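Local coordinates for protein V-type ATP synthase alpha chain (Nanoarchaeum equitans Kin4-M, PDB 5BN3) that forms the A subunit of a V-type ATP synthase, with a P-loop nucleotide-binding domain that holds ADP in this crystal, at residues P212-P224 with S372-F386. Numbering follows the deposited sequence.
Sequences PIAKGGSAAVPGP and SLTIIGAVSPPGGDF. With MG (magnesium ion), chain L.
Thr374 OG1 accepts a hydrogen bond from Gly216 N (2.7 Å, nearly straight at 163°) and, together with Ser372 OG at 2.3 Å, binds the magnesium ion beside the type II turn from Ala214 to Gly217. From this end, strands 218-222 and 372-379 run parallel in the core sheet of the P-loop NTPase fold. Their ladder passes from Ile375 N on Gly217 O to the long bond of Gly223 N on Val379 O (3.3 Å); Val379 N sits above the carbonyl plane of Val221 rather than on a lone pair. Strand 218-222 leads into the Walker A loop, where Pro224 touches ADP, and helix 229-239 covers the face bearing Val221 and Ile376. There chi1 of -48° sets CG1 of Ile376 anti to its carbonyl carbon and leaves CG2 against Val221 CG2 (3.7 Å), while CD1 touches Ile213 CD1 and Ala219 CB. On the other face Pro222 CB packs on Val379 CB at 3.8 Å. Beyond the strands, Tyr297 OH of the neighbouring NEQ263 chain hydrogen-bonds Gly223 O and Pro381 O. The loop after Val379 folds back, bringing Phe386 to the proline: Pro222 CG makes a CH-pi contact over one ring face, 4.3 Å from the centroid and offset toward the rim.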
# COMPACT_ATOMS: atom_id res chain seq x y z
N PRO A 212 6.83 -11.67 -33.33
CA PRO A 212 5.67 -12.10 -34.11
C PRO A 212 4.87 -13.20 -33.43
O PRO A 212 5.43 -13.97 -32.65
CB PRO A 212 6.30 -12.65 -35.39
CG PRO A 212 7.62 -13.18 -34.94
CD PRO A 212 8.09 -12.24 -33.86
N ILE A 213 3.58 -13.27 -33.72
CA ILE A 213 2.76 -14.41 -33.34
C ILE A 213 2.35 -15.17 -34.59
O ILE A 213 2.51 -14.67 -35.71
CB ILE A 213 1.49 -13.99 -32.56
CG1 ILE A 213 0.62 -13.06 -33.41
CG2 ILE A 213 1.86 -13.33 -31.27
CD1 ILE A 213 -0.68 -12.66 -32.71
N ALA A 214 1.80 -16.36 -34.41
CA ALA A 214 1.32 -17.14 -35.54
C ALA A 214 -0.14 -16.80 -35.83
O ALA A 214 -0.83 -16.25 -34.97
CB ALA A 214 1.46 -18.62 -35.25
N LYS A 215 -0.60 -17.11 -37.04
CA LYS A 215 -2.01 -16.99 -37.37
C LYS A 215 -2.81 -17.89 -36.46
O LYS A 215 -2.54 -19.09 -36.37
CB LYS A 215 -2.28 -17.38 -38.83
CG LYS A 215 -2.05 -16.27 -39.84
CD LYS A 215 -2.84 -16.54 -41.12
CE LYS A 215 -2.58 -15.49 -42.18
NZ LYS A 215 -2.82 -14.11 -41.67
N GLY A 216 -3.80 -17.32 -35.78
CA GLY A 216 -4.59 -18.07 -34.82
C GLY A 216 -4.06 -17.88 -33.41
O GLY A 216 -4.60 -18.43 -32.46
N GLY A 217 -2.99 -17.10 -33.28
CA GLY A 217 -2.42 -16.81 -31.98
C GLY A 217 -3.12 -15.66 -31.29
O GLY A 217 -4.18 -15.20 -31.73
N SER A 218 -2.55 -15.19 -30.19
CA SER A 218 -3.10 -14.06 -29.46
C SER A 218 -1.98 -13.23 -28.83
O SER A 218 -0.91 -13.76 -28.54
CB SER A 218 -4.09 -14.52 -28.39
OG SER A 218 -3.49 -15.46 -27.52
N ALA A 219 -2.25 -11.95 -28.63
CA ALA A 219 -1.28 -11.05 -28.01
C ALA A 219 -1.97 -10.00 -27.15
O ALA A 219 -3.11 -9.63 -27.41
CB ALA A 219 -0.43 -10.37 -29.07
N ALA A 220 -1.26 -9.53 -26.13
CA ALA A 220 -1.74 -8.44 -25.29
C ALA A 220 -0.96 -7.17 -25.58
O ALA A 220 0.26 -7.22 -25.78
CB ALA A 220 -1.63 -8.82 -23.83
N VAL A 221 -1.65 -6.03 -25.59
CA VAL A 221 -1.00 -4.73 -25.79
C VAL A 221 -1.33 -3.79 -24.63
O VAL A 221 -2.23 -2.96 -24.74
CB VAL A 221 -1.43 -4.07 -27.12
CG1 VAL A 221 -0.54 -2.86 -27.42
CG2 VAL A 221 -1.36 -5.06 -28.27
N PRO A 222 -0.62 -3.94 -23.50
CA PRO A 222 -0.85 -3.02 -22.38
C PRO A 222 0.04 -1.79 -22.48
O PRO A 222 1.16 -1.87 -23.00
CB PRO A 222 -0.45 -3.86 -21.17
CG PRO A 222 0.62 -4.76 -21.69
CD PRO A 222 0.27 -5.05 -23.14
N GLY A 223 -0.46 -0.66 -21.98
CA GLY A 223 0.30 0.57 -21.96
C GLY A 223 -0.46 1.64 -21.19
O GLY A 223 -1.67 1.55 -21.03
N PRO A 224 0.26 2.66 -20.70
CA PRO A 224 -0.41 3.80 -20.06
C PRO A 224 -1.13 4.65 -21.10
O PRO A 224 -0.95 4.41 -22.29
CB PRO A 224 0.76 4.59 -19.45
CG PRO A 224 1.94 4.22 -20.30
CD PRO A 224 1.73 2.78 -20.67
N SER A 372 -8.67 -19.60 -39.13
CA SER A 372 -7.94 -19.12 -37.96
C SER A 372 -8.60 -17.87 -37.38
O SER A 372 -9.10 -17.03 -38.11
CB SER A 372 -6.48 -18.83 -38.30
OG SER A 372 -6.32 -17.52 -38.81
N LEU A 373 -8.59 -17.77 -36.05
CA LEU A 373 -9.02 -16.54 -35.39
C LEU A 373 -7.88 -16.03 -34.51
O LEU A 373 -7.49 -16.68 -33.54
CB LEU A 373 -10.28 -16.77 -34.55
CG LEU A 373 -10.77 -15.59 -33.71
CD1 LEU A 373 -10.89 -14.34 -34.56
CD2 LEU A 373 -12.10 -15.90 -33.05
N THR A 374 -7.34 -14.88 -34.89
CA THR A 374 -6.24 -14.26 -34.16
C THR A 374 -6.79 -13.11 -33.32
O THR A 374 -7.58 -12.30 -33.80
CB THR A 374 -5.17 -13.76 -35.15
OG1 THR A 374 -4.85 -14.81 -36.09
CG2 THR A 374 -3.92 -13.34 -34.42
N ILE A 375 -6.39 -13.04 -32.05
CA ILE A 375 -6.96 -12.05 -31.14
C ILE A 375 -5.92 -11.13 -30.52
O ILE A 375 -4.98 -11.59 -29.87
CB ILE A 375 -7.78 -12.72 -30.01
CG1 ILE A 375 -9.00 -13.44 -30.59
CG2 ILE A 375 -8.22 -11.69 -28.98
CD1 ILE A 375 -9.84 -14.15 -29.55
N ILE A 376 -6.09 -9.83 -30.73
CA ILE A 376 -5.22 -8.83 -30.14
C ILE A 376 -6.01 -8.02 -29.11
O ILE A 376 -6.97 -7.34 -29.47
CB ILE A 376 -4.65 -7.87 -31.20
CG1 ILE A 376 -4.08 -8.65 -32.40
CG2 ILE A 376 -3.58 -6.97 -30.60
CD1 ILE A 376 -2.94 -9.58 -32.04
N GLY A 377 -5.61 -8.11 -27.84
CA GLY A 377 -6.31 -7.39 -26.79
C GLY A 377 -5.48 -6.27 -26.17
O GLY A 377 -4.44 -6.51 -25.56
N ALA A 378 -5.96 -5.04 -26.33
CA ALA A 378 -5.32 -3.90 -25.68
C ALA A 378 -5.72 -3.87 -24.21
O ALA A 378 -6.84 -4.24 -23.84
CB ALA A 378 -5.73 -2.61 -26.37
N VAL A 379 -4.79 -3.45 -23.35
CA VAL A 379 -5.05 -3.35 -21.92
C VAL A 379 -4.66 -1.96 -21.44
O VAL A 379 -3.65 -1.41 -21.87
CB VAL A 379 -4.26 -4.41 -21.12
CG1 VAL A 379 -4.74 -4.45 -19.67
CG2 VAL A 379 -4.41 -5.78 -21.74
N SER A 380 -5.47 -1.39 -20.55
CA SER A 380 -5.24 -0.03 -20.07
C SER A 380 -4.98 0.00 -18.57
O SER A 380 -5.84 0.43 -17.80
CB SER A 380 -6.44 0.86 -20.39
OG SER A 380 -6.80 0.75 -21.75
N PRO A 381 -3.78 -0.42 -18.14
CA PRO A 381 -3.45 -0.49 -16.71
C PRO A 381 -3.45 0.89 -16.05
O PRO A 381 -2.88 1.83 -16.59
CB PRO A 381 -2.03 -1.07 -16.70
CG PRO A 381 -1.46 -0.69 -18.03
CD PRO A 381 -2.62 -0.78 -18.98
N PRO A 382 -4.10 0.99 -14.89
CA PRO A 382 -4.16 2.26 -14.15
C PRO A 382 -2.75 2.74 -13.81
O PRO A 382 -1.97 1.96 -13.24
CB PRO A 382 -4.91 1.90 -12.87
CG PRO A 382 -5.72 0.69 -13.24
CD PRO A 382 -4.88 -0.07 -14.22
N GLY A 383 -2.42 3.97 -14.17
CA GLY A 383 -1.11 4.53 -13.87
C GLY A 383 0.04 3.87 -14.61
O GLY A 383 1.21 4.12 -14.28
N GLY A 384 -0.27 3.04 -15.59
CA GLY A 384 0.76 2.33 -16.33
C GLY A 384 1.42 1.21 -15.56
O GLY A 384 2.47 0.70 -15.96
N ASP A 385 0.82 0.81 -14.44
CA ASP A 385 1.37 -0.27 -13.62
C ASP A 385 0.95 -1.64 -14.16
O ASP A 385 -0.20 -2.04 -14.00
CB ASP A 385 0.89 -0.12 -12.17
CG ASP A 385 1.57 -1.08 -11.21
OD1 ASP A 385 2.31 -1.99 -11.66
OD2 ASP A 385 1.36 -0.93 -9.99
N PHE A 386 1.90 -2.35 -14.77
CA PHE A 386 1.61 -3.64 -15.40
C PHE A 386 1.30 -4.75 -14.39
O PHE A 386 0.80 -5.81 -14.76
CB PHE A 386 2.78 -4.09 -16.30
CG PHE A 386 2.88 -3.34 -17.61
CD1 PHE A 386 2.20 -2.14 -17.82
CD2 PHE A 386 3.66 -3.84 -18.65
CE1 PHE A 386 2.30 -1.46 -19.03
CE2 PHE A 386 3.76 -3.17 -19.86
CZ PHE A 386 3.08 -1.98 -20.04
MG MG L . -6.10 -15.35 -38.01